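PDB 6V98: cysteine hydrolase, which probably acts as a papain-like cysteine hydrolase, a toxic effector that Vibrio cholerae delivers into rival cells through its type VI secretion system. Local coordinates for residues I50-G63 against G74-I86. Numbering follows the deposited sequence.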
loop_
_atom_site.group_PDB
_atom_site.type_symbol
_atom_site.label_atom_id
_atom_site.label_comp_id
_atom_site.label_asym_id
_atom_site.label_seq_id
_atom_site.Cartn_x
_atom_site.Cartn_y
_atom_site.Cartn_z
ATOM N N ILE A 50 6.553 7.612 0.321
ATOM C CA ILE A 50 7.880 8.133 0.644
ATOM C C ILE A 50 8.050 9.542 0.091
ATOM O O ILE A 50 7.789 9.787 -1.093
ATOM C CB ILE A 50 8.998 7.229 0.103
ATOM C CG1 ILE A 50 8.861 5.831 0.694
ATOM C CG2 ILE A 50 10.362 7.839 0.455
ATOM C CD1 ILE A 50 9.701 4.795 -0.018
ATOM N N ASN A 51 8.497 10.458 0.953
ATOM C CA ASN A 51 8.930 11.789 0.536
ATOM C C ASN A 51 10.245 11.690 -0.231
ATOM O O ASN A 51 11.263 11.264 0.327
ATOM C CB ASN A 51 9.107 12.691 1.756
ATOM C CG ASN A 51 9.333 14.146 1.375
ATOM O OD1 ASN A 51 10.267 14.466 0.644
ATOM N ND2 ASN A 51 8.457 15.029 1.844
ATOM N N GLY A 52 10.227 12.097 -1.504
ATOM C CA GLY A 52 11.411 11.975 -2.342
ATOM C C GLY A 52 12.554 12.898 -1.968
ATOM O O GLY A 52 13.693 12.653 -2.384
ATOM N N GLU A 53 12.278 13.955 -1.204
ATOM C CA GLU A 53 13.316 14.866 -0.725
ATOM C C GLU A 53 13.972 14.378 0.558
ATOM O O GLU A 53 15.196 14.460 0.696
ATOM C CB GLU A 53 12.732 16.254 -0.466
ATOM C CG GLU A 53 12.064 16.893 -1.661
ATOM C CD GLU A 53 12.961 17.882 -2.358
ATOM O OE1 GLU A 53 14.192 17.813 -2.146
ATOM O OE2 GLU A 53 12.433 18.727 -3.115
ATOM N N THR A 54 13.176 13.882 1.508
ATOM C CA THR A 54 13.646 13.611 2.860
ATOM C C THR A 54 13.714 12.136 3.216
ATOM O O THR A 54 14.386 11.786 4.193
ATOM C CB THR A 54 12.734 14.298 3.884
ATOM O OG1 THR A 54 11.408 13.777 3.745
ATOM C CG2 THR A 54 12.706 15.796 3.652
ATOM N N GLY A 55 13.038 11.271 2.464
ATOM C CA GLY A 55 12.972 9.872 2.810
ATOM C C GLY A 55 11.986 9.537 3.909
ATOM O O GLY A 55 11.913 8.368 4.314
ATOM N N VAL A 56 11.243 10.524 4.415
ATOM C CA VAL A 56 10.196 10.246 5.392
ATOM C C VAL A 56 9.178 9.295 4.777
ATOM O O VAL A 56 8.688 9.525 3.663
ATOM C CB VAL A 56 9.533 11.556 5.853
ATOM C CG1 VAL A 56 8.327 11.262 6.726
ATOM C CG2 VAL A 56 10.536 12.439 6.605
ATOM N N THR A 57 8.844 8.231 5.516
ATOM C CA THR A 57 8.074 7.095 5.023
ATOM C C THR A 57 6.823 6.882 5.874
ATOM O O THR A 57 6.878 6.961 7.103
ATOM C CB THR A 57 8.946 5.819 5.039
ATOM O OG1 THR A 57 10.126 6.045 4.259
ATOM C CG2 THR A 57 8.215 4.625 4.452
ATOM N N ARG A 58 5.699 6.607 5.213
ATOM C CA ARG A 58 4.442 6.245 5.858
ATOM C C ARG A 58 3.919 4.944 5.266
ATOM O O ARG A 58 4.177 4.621 4.108
ATOM C CB ARG A 58 3.359 7.329 5.671
ATOM C CG ARG A 58 3.811 8.723 6.030
ATOM C CD ARG A 58 3.969 8.836 7.525
ATOM N NE ARG A 58 4.226 10.209 7.934
ATOM C CZ ARG A 58 5.302 10.600 8.611
ATOM N NH1 ARG A 58 6.240 9.719 8.957
ATOM N NH2 ARG A 58 5.441 11.878 8.940
ATOM N N TYR A 59 3.129 4.221 6.055
ATOM C CA TYR A 59 2.449 3.030 5.568
ATOM C C TYR A 59 1.002 3.064 6.036
ATOM O O TYR A 59 0.736 3.300 7.219
ATOM C CB TYR A 59 3.145 1.741 6.040
ATOM C CG TYR A 59 2.405 0.494 5.614
ATOM C CD1 TYR A 59 1.455 -0.090 6.450
ATOM C CD2 TYR A 59 2.625 -0.081 4.367
ATOM C CE1 TYR A 59 0.745 -1.218 6.055
ATOM C CE2 TYR A 59 1.912 -1.200 3.958
ATOM C CZ TYR A 59 0.982 -1.760 4.803
ATOM O OH TYR A 59 0.286 -2.881 4.422
ATOM N N TYR A 60 0.073 2.858 5.097
ATOM C CA TYR A 60 -1.354 2.817 5.376
ATOM C C TYR A 60 -1.969 1.595 4.720
ATOM O O TYR A 60 -1.487 1.111 3.690
ATOM C CB TYR A 60 -2.068 4.072 4.843
ATOM C CG TYR A 60 -1.914 5.303 5.699
ATOM C CD1 TYR A 60 -0.755 6.085 5.655
ATOM C CD2 TYR A 60 -2.940 5.695 6.545
ATOM C CE1 TYR A 60 -0.637 7.233 6.451
ATOM C CE2 TYR A 60 -2.840 6.828 7.334
ATOM C CZ TYR A 60 -1.699 7.594 7.291
ATOM O OH TYR A 60 -1.647 8.710 8.101
ATOM N N GLU A 61 -3.061 1.111 5.309
ATOM C CA GLU A 61 -3.808 0.026 4.697
ATOM C C GLU A 61 -5.252 0.089 5.181
ATOM O O GLU A 61 -5.566 0.734 6.183
ATOM C CB GLU A 61 -3.188 -1.344 5.036
ATOM C CG GLU A 61 -3.174 -1.631 6.523
ATOM C CD GLU A 61 -2.187 -2.717 6.899
ATOM O OE1 GLU A 61 -1.869 -3.547 6.027
ATOM O OE2 GLU A 61 -1.745 -2.733 8.067
ATOM N N TYR A 62 -6.117 -0.619 4.461
ATOM C CA TYR A 62 -7.538 -0.702 4.771
ATOM C C TYR A 62 -7.932 -2.166 4.843
ATOM O O TYR A 62 -7.549 -2.958 3.979
ATOM C CB TYR A 62 -8.348 0.009 3.700
ATOM C CG TYR A 62 -9.842 -0.172 3.830
ATOM C CD1 TYR A 62 -10.557 0.503 4.812
ATOM C CD2 TYR A 62 -10.539 -1.013 2.966
ATOM C CE1 TYR A 62 -11.944 0.350 4.920
ATOM C CE2 TYR A 62 -11.914 -1.178 3.078
ATOM C CZ TYR A 62 -12.600 -0.494 4.059
ATOM O OH TYR A 62 -13.952 -0.638 4.173
ATOM N N GLY A 63 -8.688 -2.538 5.864
ATOM C CA GLY A 63 -8.998 -3.943 6.011
ATOM C C GLY A 63 -9.905 -4.164 7.195
ATOM O O GLY A 63 -10.426 -3.218 7.786
ATOM N N GLY A 74 -14.550 -2.636 8.475
ATOM C CA GLY A 74 -13.532 -2.039 7.628
ATOM C C GLY A 74 -13.008 -0.732 8.185
ATOM O O GLY A 74 -13.793 0.170 8.498
ATOM N N ASN A 75 -11.688 -0.623 8.347
ATOM C CA ASN A 75 -11.081 0.589 8.880
ATOM C C ASN A 75 -9.720 0.788 8.249
ATOM O O ASN A 75 -9.031 -0.178 7.918
ATOM C CB ASN A 75 -10.902 0.546 10.400
ATOM C CG ASN A 75 -12.224 0.557 11.145
ATOM O OD1 ASN A 75 -12.835 1.611 11.340
ATOM N ND2 ASN A 75 -12.688 -0.629 11.541
ATOM N N VAL A 76 -9.339 2.048 8.108
ATOM C CA VAL A 76 -7.985 2.403 7.701
ATOM C C VAL A 76 -7.088 2.345 8.925
ATOM O O VAL A 76 -7.483 2.755 10.022
ATOM C CB VAL A 76 -7.958 3.811 7.087
ATOM C CG1 VAL A 76 -6.524 4.215 6.702
ATOM C CG2 VAL A 76 -8.897 3.890 5.894
ATOM N N ARG A 77 -5.868 1.856 8.749
ATOM C CA ARG A 77 -4.908 1.967 9.832
ATOM C C ARG A 77 -3.560 2.381 9.274
ATOM O O ARG A 77 -3.238 2.160 8.099
ATOM C CB ARG A 77 -4.822 0.664 10.649
ATOM C CG ARG A 77 -3.850 -0.357 10.188
ATOM C CD ARG A 77 -3.667 -1.494 11.238
ATOM N NE ARG A 77 -2.883 -2.573 10.651
ATOM C CZ ARG A 77 -2.597 -3.731 11.233
ATOM N NH1 ARG A 77 -3.031 -4.004 12.462
ATOM N NH2 ARG A 77 -1.865 -4.621 10.576
ATOM N N LYS A 78 -2.800 3.033 10.136
ATOM C CA LYS A 78 -1.459 3.495 9.843
ATOM C C LYS A 78 -0.518 2.659 10.691
ATOM O O LYS A 78 -0.787 2.451 11.875
ATOM C CB LYS A 78 -1.334 4.972 10.196
ATOM C CG LYS A 78 0.047 5.521 10.100
ATOM C CD LYS A 78 0.053 6.980 10.541
ATOM C CE LYS A 78 1.361 7.624 10.137
ATOM N NZ LYS A 78 2.515 6.930 10.778
ATOM N N VAL A 79 0.544 2.145 10.082
ATOM C CA VAL A 79 1.547 1.362 10.799
ATOM C C VAL A 79 2.852 2.134 10.739
ATOM O O VAL A 79 3.334 2.449 9.647
ATOM C CB VAL A 79 1.735 -0.037 10.199
ATOM C CG1 VAL A 79 2.777 -0.820 11.021
ATOM C CG2 VAL A 79 0.409 -0.778 10.131
ATOM N N GLY A 80 3.426 2.433 11.903
ATOM C CA GLY A 80 4.734 3.068 11.933
ATOM C C GLY A 80 5.804 2.198 11.298
ATOM O O GLY A 80 5.867 0.998 11.581
ATOM N N VAL A 81 6.628 2.777 10.419
ATOM C CA VAL A 81 7.741 2.073 9.787
ATOM C C VAL A 81 8.971 2.971 9.815
ATOM O O VAL A 81 8.893 4.176 10.068
ATOM C CB VAL A 81 7.441 1.638 8.335
ATOM C CG1 VAL A 81 6.350 0.562 8.304
ATOM C CG2 VAL A 81 7.047 2.840 7.478
ATOM N N SER A 82 10.125 2.361 9.561
ATOM C CA SER A 82 11.352 3.135 9.457
ATOM C C SER A 82 11.304 4.032 8.228
ATOM O O SER A 82 10.614 3.744 7.248
ATOM C CB SER A 82 12.572 2.210 9.383
ATOM O OG SER A 82 12.660 1.376 10.531
ATOM N N ASN A 83 12.047 5.132 8.285
ATOM C CA ASN A 83 12.264 5.925 7.087
ATOM C C ASN A 83 13.332 5.272 6.218
ATOM O O ASN A 83 14.185 4.519 6.698
ATOM C CB ASN A 83 12.687 7.345 7.445
ATOM C CG ASN A 83 11.592 8.095 8.166
ATOM O OD1 ASN A 83 10.414 7.845 7.937
ATOM N ND2 ASN A 83 11.975 9.009 9.044
ATOM N N VAL A 84 13.285 5.574 4.929
ATOM C CA VAL A 84 14.286 5.093 3.997
ATOM C C VAL A 84 15.358 6.162 3.819
ATOM O O VAL A 84 15.198 7.313 4.219
ATOM C CB VAL A 84 13.668 4.693 2.636
ATOM C CG1 VAL A 84 12.636 3.590 2.828
ATOM C CG2 VAL A 84 13.042 5.908 1.939
ATOM N N THR A 85 16.467 5.776 3.203
ATOM C CA THR A 85 17.538 6.693 2.842
ATOM C C THR A 85 17.497 6.932 1.344
ATOM O O THR A 85 17.460 5.977 0.562
ATOM C CB THR A 85 18.900 6.136 3.243
ATOM O OG1 THR A 85 18.889 5.847 4.647
ATOM C CG2 THR A 85 19.996 7.152 2.927
ATOM N N ILE A 86 17.478 8.198 0.950
ATOM C CA ILE A 86 17.539 8.577 -0.450
ATOM C C ILE A 86 18.967 9.001 -0.747
ATOM O O ILE A 86 19.543 9.817 -0.019
ATOM C CB ILE A 86 16.557 9.713 -0.779
ATOM C CG1 ILE A 86 15.152 9.429 -0.240
ATOM C CG2 ILE A 86 16.522 9.929 -2.287
ATOM C CD1 ILE A 86 14.474 8.248 -0.874
HETATM O O HOH W 1 17.342 10.346 3.037
HETATM O O HOH W 2 5.986 5.650 9.663
HETATM O O HOH W 3 8.982 10.308 10.305
HETATM O O HOH W 4 3.475 5.114 8.873
#
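With CG set between the backbone N and the carbonyl carbon in both Glu61 (chi1 61°) and Arg77 (chi1 89°), the two side chains run alongside each other and end in a salt bridge. Arg77 NE lies 2.8 Å from Glu61 OE2, and NH2 bonds the same oxygen less straight; OE2 sits in the guanidinium plane, whereas both nitrogens reach it from one face of the carboxylate. Tyr59 OH donates to Glu61 OE1 from above that plane; His44 NE2 also bonds OE1 and Ser107 OG bonds OE2, so both oxygens have more than one partner. In the backbone, the same two residues form a hydrogen-bonded antiparallel pair, Arg77 N to Glu61 O being 2.8 Å. On the other face of the sheet, Lys78 lays CB over the Tyr60 ring, 4.0 Å from its centroid, a CH-pi contact, while Val76 CG1 meets the ring edge. Beyond the bond from Val79 N to Tyr59 O the chains draw apart: one water joins Tyr59 N to Val79 O and Lys78 NZ, and another accepts from Val81 N. Val81 CG2 still packs on Thr57 CG2 at 3.7 Å; direct hydrogen bonds return where Asn83 OD1 accepts from Thr57 N at 2.9 Å and Val84 N bonds Gly55 O, with Val84 CG2 meeting Ile50 CG2 tip to tip. Strands 57-63 and 75-78 thus make a long-connection antiparallel hairpin edging the central sheet, consistent with the papain-like fold of peptidase clan CA.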